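Local coordinates for protein extracellular ligand-binding receptor (PDB 4ZPJ) that probably serves as the substrate-binding protein of an ABC transporter, capturing a small ligand for import, and binds zinc ions in the crystal, at residues A[288-298]-A[399-409]. Sequence-based numbering, arbitrary orientation.
Sequences VDQSILPEIGD and VEQLDDGTYAN
Gly297 and Tyr407 form the closest CA pair of the two segments, 6.1 Å apart, where the short helix 293-296 ends against a β-hairpin: the ends of strands 390-401 and 407-418, paired antiparallel through reciprocal Glu400-Ala408 hydrogen bonds and joined by a loop that holds a type I turn from Leu402 to Gly405. Gly297 leaves the helix with positive phi and lays its CA over the Tyr407 ring, 3.4 Å from the centroid, a CH-pi contact; a side chain at this glycine would strike the ring. Gly405 O lies over the opposite face, toward the rim. Leu293 CG packs on Tyr407 CB, while its CD1 reaches Val399 CG1. An alanine in place of Tyr407 would probably leave Gly297 CA without the ring face it packs on, though the CB that meets Leu293 would remain. With CG anti to the carbonyl carbon (chi1 -77°), Asn409 gives ND2 to Val288 O (2.9 Å, 156°), in the amide plane. Asn409 OD1, against Val288 CG2, is buried with no polar partner in the model. A water links Gln290 OE1 to Asn409 N. Val288 and Ile296 also pack on Leu267 of helix 261-272, so apolar contacts and the Asn409 hydrogen bond together join that helical layer to the antiparallel sheet.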
loop_
_atom_site.group_PDB
_atom_site.type_symbol
_atom_site.label_atom_id
_atom_site.label_comp_id
_atom_site.label_asym_id
_atom_site.label_seq_id
_atom_site.Cartn_x
_atom_site.Cartn_y
_atom_site.Cartn_z
ATOM N N VAL A 288 -3.314 -1.439 -11.356
ATOM C CA VAL A 288 -4.540 -2.167 -11.693
ATOM C C VAL A 288 -5.476 -2.284 -10.471
ATOM O O VAL A 288 -6.297 -3.206 -10.358
ATOM C CB VAL A 288 -4.233 -3.550 -12.313
ATOM C CG1 VAL A 288 -3.561 -3.374 -13.663
ATOM C CG2 VAL A 288 -3.389 -4.412 -11.392
ATOM N N ASP A 289 -5.350 -1.345 -9.545
ATOM C CA ASP A 289 -6.189 -1.311 -8.361
ATOM C C ASP A 289 -7.657 -1.245 -8.752
ATOM O O ASP A 289 -8.031 -0.629 -9.764
ATOM C CB ASP A 289 -5.862 -0.090 -7.488
ATOM C CG ASP A 289 -6.685 -0.074 -6.147
ATOM O OD1 ASP A 289 -6.529 -1.019 -5.350
ATOM O OD2 ASP A 289 -7.491 0.854 -5.906
ATOM N N GLN A 290 -8.475 -1.861 -7.900
ATOM C CA GLN A 290 -9.904 -1.967 -8.012
ATOM C C GLN A 290 -10.586 -0.672 -8.356
ATOM O O GLN A 290 -11.485 -0.662 -9.144
ATOM C CB GLN A 290 -10.475 -2.360 -6.627
ATOM C CG GLN A 290 -11.956 -2.690 -6.679
ATOM C CD GLN A 290 -12.165 -4.017 -7.359
ATOM O OE1 GLN A 290 -11.457 -4.992 -7.050
ATOM N NE2 GLN A 290 -13.101 -4.074 -8.289
ATOM N N SER A 291 -10.170 0.412 -7.739
ATOM C CA SER A 291 -10.789 1.707 -8.018
ATOM C C SER A 291 -10.659 2.138 -9.463
ATOM O O SER A 291 -11.472 2.929 -9.934
ATOM C CB SER A 291 -10.191 2.787 -7.144
ATOM O OG SER A 291 -8.778 2.705 -7.180
ATOM N N ILE A 292 -9.649 1.661 -10.186
ATOM C CA ILE A 292 -9.499 2.160 -11.558
ATOM C C ILE A 292 -9.584 1.062 -12.585
ATOM O O ILE A 292 -9.463 1.324 -13.771
ATOM C CB ILE A 292 -8.206 2.947 -11.734
ATOM C CG1 ILE A 292 -6.987 2.135 -11.271
ATOM C CG2 ILE A 292 -8.274 4.217 -10.910
ATOM C CD1 ILE A 292 -5.664 2.738 -11.687
ATOM N N LEU A 293 -9.813 -0.157 -12.113
ATOM C CA LEU A 293 -9.885 -1.329 -12.957
ATOM C C LEU A 293 -10.971 -1.223 -14.001
ATOM O O LEU A 293 -10.728 -1.481 -15.157
ATOM C CB LEU A 293 -10.039 -2.596 -12.115
ATOM C CG LEU A 293 -9.523 -3.867 -12.776
ATOM C CD1 LEU A 293 -8.236 -3.665 -13.577
ATOM C CD2 LEU A 293 -9.326 -4.946 -11.748
ATOM N N PRO A 294 -12.148 -0.688 -13.645
ATOM C CA PRO A 294 -13.149 -0.477 -14.716
ATOM C C PRO A 294 -12.756 0.431 -15.927
ATOM O O PRO A 294 -13.308 0.286 -17.009
ATOM C CB PRO A 294 -14.326 0.126 -13.970
ATOM C CG PRO A 294 -14.144 -0.289 -12.552
ATOM C CD PRO A 294 -12.660 -0.323 -12.318
ATOM N N GLU A 295 -11.840 1.369 -15.745
ATOM C CA GLU A 295 -11.500 2.334 -16.777
ATOM C C GLU A 295 -10.283 1.855 -17.584
ATOM O O GLU A 295 -10.045 2.292 -18.678
ATOM C CB GLU A 295 -11.210 3.674 -16.137
ATOM C CG GLU A 295 -12.067 3.906 -14.886
ATOM C CD GLU A 295 -12.228 5.358 -14.538
ATOM O OE1 GLU A 295 -12.129 5.698 -13.329
ATOM O OE2 GLU A 295 -12.442 6.144 -15.481
ATOM N N ILE A 296 -9.504 0.965 -17.021
ATOM C CA ILE A 296 -8.515 0.276 -17.788
ATOM C C ILE A 296 -9.276 -0.738 -18.623
ATOM O O ILE A 296 -9.288 -0.706 -19.882
ATOM C CB ILE A 296 -7.596 -0.552 -16.895
ATOM C CG1 ILE A 296 -6.860 0.303 -15.867
ATOM C CG2 ILE A 296 -6.683 -1.414 -17.741
ATOM C CD1 ILE A 296 -6.003 1.330 -16.484
ATOM N N GLY A 297 -9.862 -1.649 -17.848
ATOM C CA GLY A 297 -10.567 -2.823 -18.291
ATOM C C GLY A 297 -9.778 -3.712 -19.203
ATOM O O GLY A 297 -8.940 -4.521 -18.819
ATOM N N ASP A 298 -10.125 -3.548 -20.444
ATOM C CA ASP A 298 -9.685 -4.386 -21.474
ATOM C C ASP A 298 -8.145 -4.268 -21.623
ATOM O O ASP A 298 -7.471 -5.240 -21.955
ATOM C CB ASP A 298 -10.500 -3.952 -22.701
ATOM C CG ASP A 298 -10.102 -4.647 -23.933
ATOM O OD1 ASP A 298 -10.000 -5.895 -23.938
ATOM O OD2 ASP A 298 -9.885 -3.901 -24.900
ATOM N N VAL A 399 -5.466 -9.841 -14.007
ATOM C CA VAL A 399 -6.730 -9.222 -14.357
ATOM C C VAL A 399 -7.510 -10.100 -15.272
ATOM O O VAL A 399 -7.035 -10.469 -16.349
ATOM C CB VAL A 399 -6.533 -7.900 -15.093
ATOM C CG1 VAL A 399 -7.885 -7.318 -15.464
ATOM C CG2 VAL A 399 -5.733 -6.937 -14.213
ATOM N N GLU A 400 -8.736 -10.377 -14.885
ATOM C CA GLU A 400 -9.651 -11.193 -15.678
ATOM C C GLU A 400 -10.967 -10.472 -15.771
ATOM O O GLU A 400 -11.198 -9.462 -15.093
ATOM C CB GLU A 400 -9.836 -12.568 -15.082
ATOM C CG GLU A 400 -8.505 -13.271 -14.909
ATOM C CD GLU A 400 -8.686 -14.712 -14.487
ATOM O OE1 GLU A 400 -9.860 -15.173 -14.433
ATOM O OE2 GLU A 400 -7.657 -15.361 -14.206
ATOM N N GLN A 401 -11.762 -10.921 -16.731
ATOM C CA GLN A 401 -13.130 -10.448 -16.914
ATOM C C GLN A 401 -14.105 -11.563 -16.529
ATOM O O GLN A 401 -14.011 -12.658 -17.038
ATOM C CB GLN A 401 -13.399 -10.073 -18.349
ATOM C CG GLN A 401 -14.726 -9.316 -18.471
ATOM C CD GLN A 401 -14.887 -8.609 -19.819
ATOM O OE1 GLN A 401 -14.461 -9.115 -20.866
ATOM N NE2 GLN A 401 -15.507 -7.423 -19.787
ATOM N N LEU A 402 -15.029 -11.223 -15.633
ATOM C CA LEU A 402 -16.085 -12.091 -15.201
ATOM C C LEU A 402 -17.266 -12.151 -16.196
ATOM O O LEU A 402 -17.379 -11.360 -17.147
ATOM C CB LEU A 402 -16.579 -11.637 -13.843
ATOM C CG LEU A 402 -15.535 -11.478 -12.768
ATOM C CD1 LEU A 402 -16.168 -11.295 -11.407
ATOM C CD2 LEU A 402 -14.617 -12.681 -12.716
ATOM N N ASP A 403 -18.135 -13.139 -15.991
ATOM C CA ASP A 403 -19.175 -13.412 -16.959
ATOM C C ASP A 403 -20.205 -12.252 -17.022
ATOM O O ASP A 403 -20.906 -12.157 -18.001
ATOM C CB ASP A 403 -19.844 -14.776 -16.678
ATOM C CG ASP A 403 -20.635 -14.808 -15.384
ATOM O OD1 ASP A 403 -20.441 -13.901 -14.565
ATOM O OD2 ASP A 403 -21.480 -15.721 -15.175
ATOM N N ASP A 404 -20.279 -11.394 -15.997
ATOM C CA ASP A 404 -21.147 -10.239 -15.997
ATOM C C ASP A 404 -20.496 -8.972 -16.578
ATOM O O ASP A 404 -21.130 -7.906 -16.589
ATOM C CB ASP A 404 -21.631 -9.916 -14.590
ATOM C CG ASP A 404 -20.541 -9.352 -13.710
ATOM O OD1 ASP A 404 -19.533 -10.057 -13.535
ATOM O OD2 ASP A 404 -20.655 -8.199 -13.203
ATOM N N GLY A 405 -19.241 -9.081 -17.034
ATOM C CA GLY A 405 -18.494 -7.921 -17.575
ATOM C C GLY A 405 -17.493 -7.273 -16.651
ATOM O O GLY A 405 -16.612 -6.552 -17.100
ATOM N N THR A 406 -17.597 -7.568 -15.356
ATOM C CA THR A 406 -16.753 -6.958 -14.364
ATOM C C THR A 406 -15.330 -7.453 -14.529
ATOM O O THR A 406 -15.108 -8.648 -14.790
ATOM C CB THR A 406 -17.235 -7.315 -12.942
ATOM O OG1 THR A 406 -18.557 -6.811 -12.736
ATOM C CG2 THR A 406 -16.307 -6.768 -11.874
ATOM N N TYR A 407 -14.390 -6.533 -14.299
ATOM C CA TYR A 407 -12.953 -6.780 -14.317
ATOM C C TYR A 407 -12.466 -7.057 -12.926
ATOM O O TYR A 407 -12.861 -6.400 -12.023
ATOM C CB TYR A 407 -12.215 -5.572 -14.892
ATOM C CG TYR A 407 -12.494 -5.426 -16.361
ATOM C CD1 TYR A 407 -11.870 -6.266 -17.267
ATOM C CD2 TYR A 407 -13.398 -4.472 -16.842
ATOM C CE1 TYR A 407 -12.103 -6.154 -18.615
ATOM C CE2 TYR A 407 -13.649 -4.340 -18.225
ATOM C CZ TYR A 407 -12.998 -5.189 -19.097
ATOM O OH TYR A 407 -13.202 -5.125 -20.457
ATOM N N ALA A 408 -11.635 -8.076 -12.754
ATOM C CA ALA A 408 -11.325 -8.583 -11.412
ATOM C C ALA A 408 -9.854 -8.899 -11.354
ATOM O O ALA A 408 -9.355 -9.515 -12.258
ATOM C CB ALA A 408 -12.120 -9.893 -11.173
ATOM N N ASN A 409 -9.181 -8.581 -10.265
ATOM C CA ASN A 409 -7.840 -9.154 -10.007
ATOM C C ASN A 409 -7.922 -10.512 -9.328
ATOM O O ASN A 409 -8.344 -10.596 -8.172
ATOM C CB ASN A 409 -7.030 -8.225 -9.127
ATOM C CG ASN A 409 -6.486 -7.062 -9.902
ATOM O OD1 ASN A 409 -5.615 -7.227 -10.755
ATOM N ND2 ASN A 409 -6.984 -5.905 -9.618
HETATM O O HOH W 1 -9.791 -6.919 -7.976
#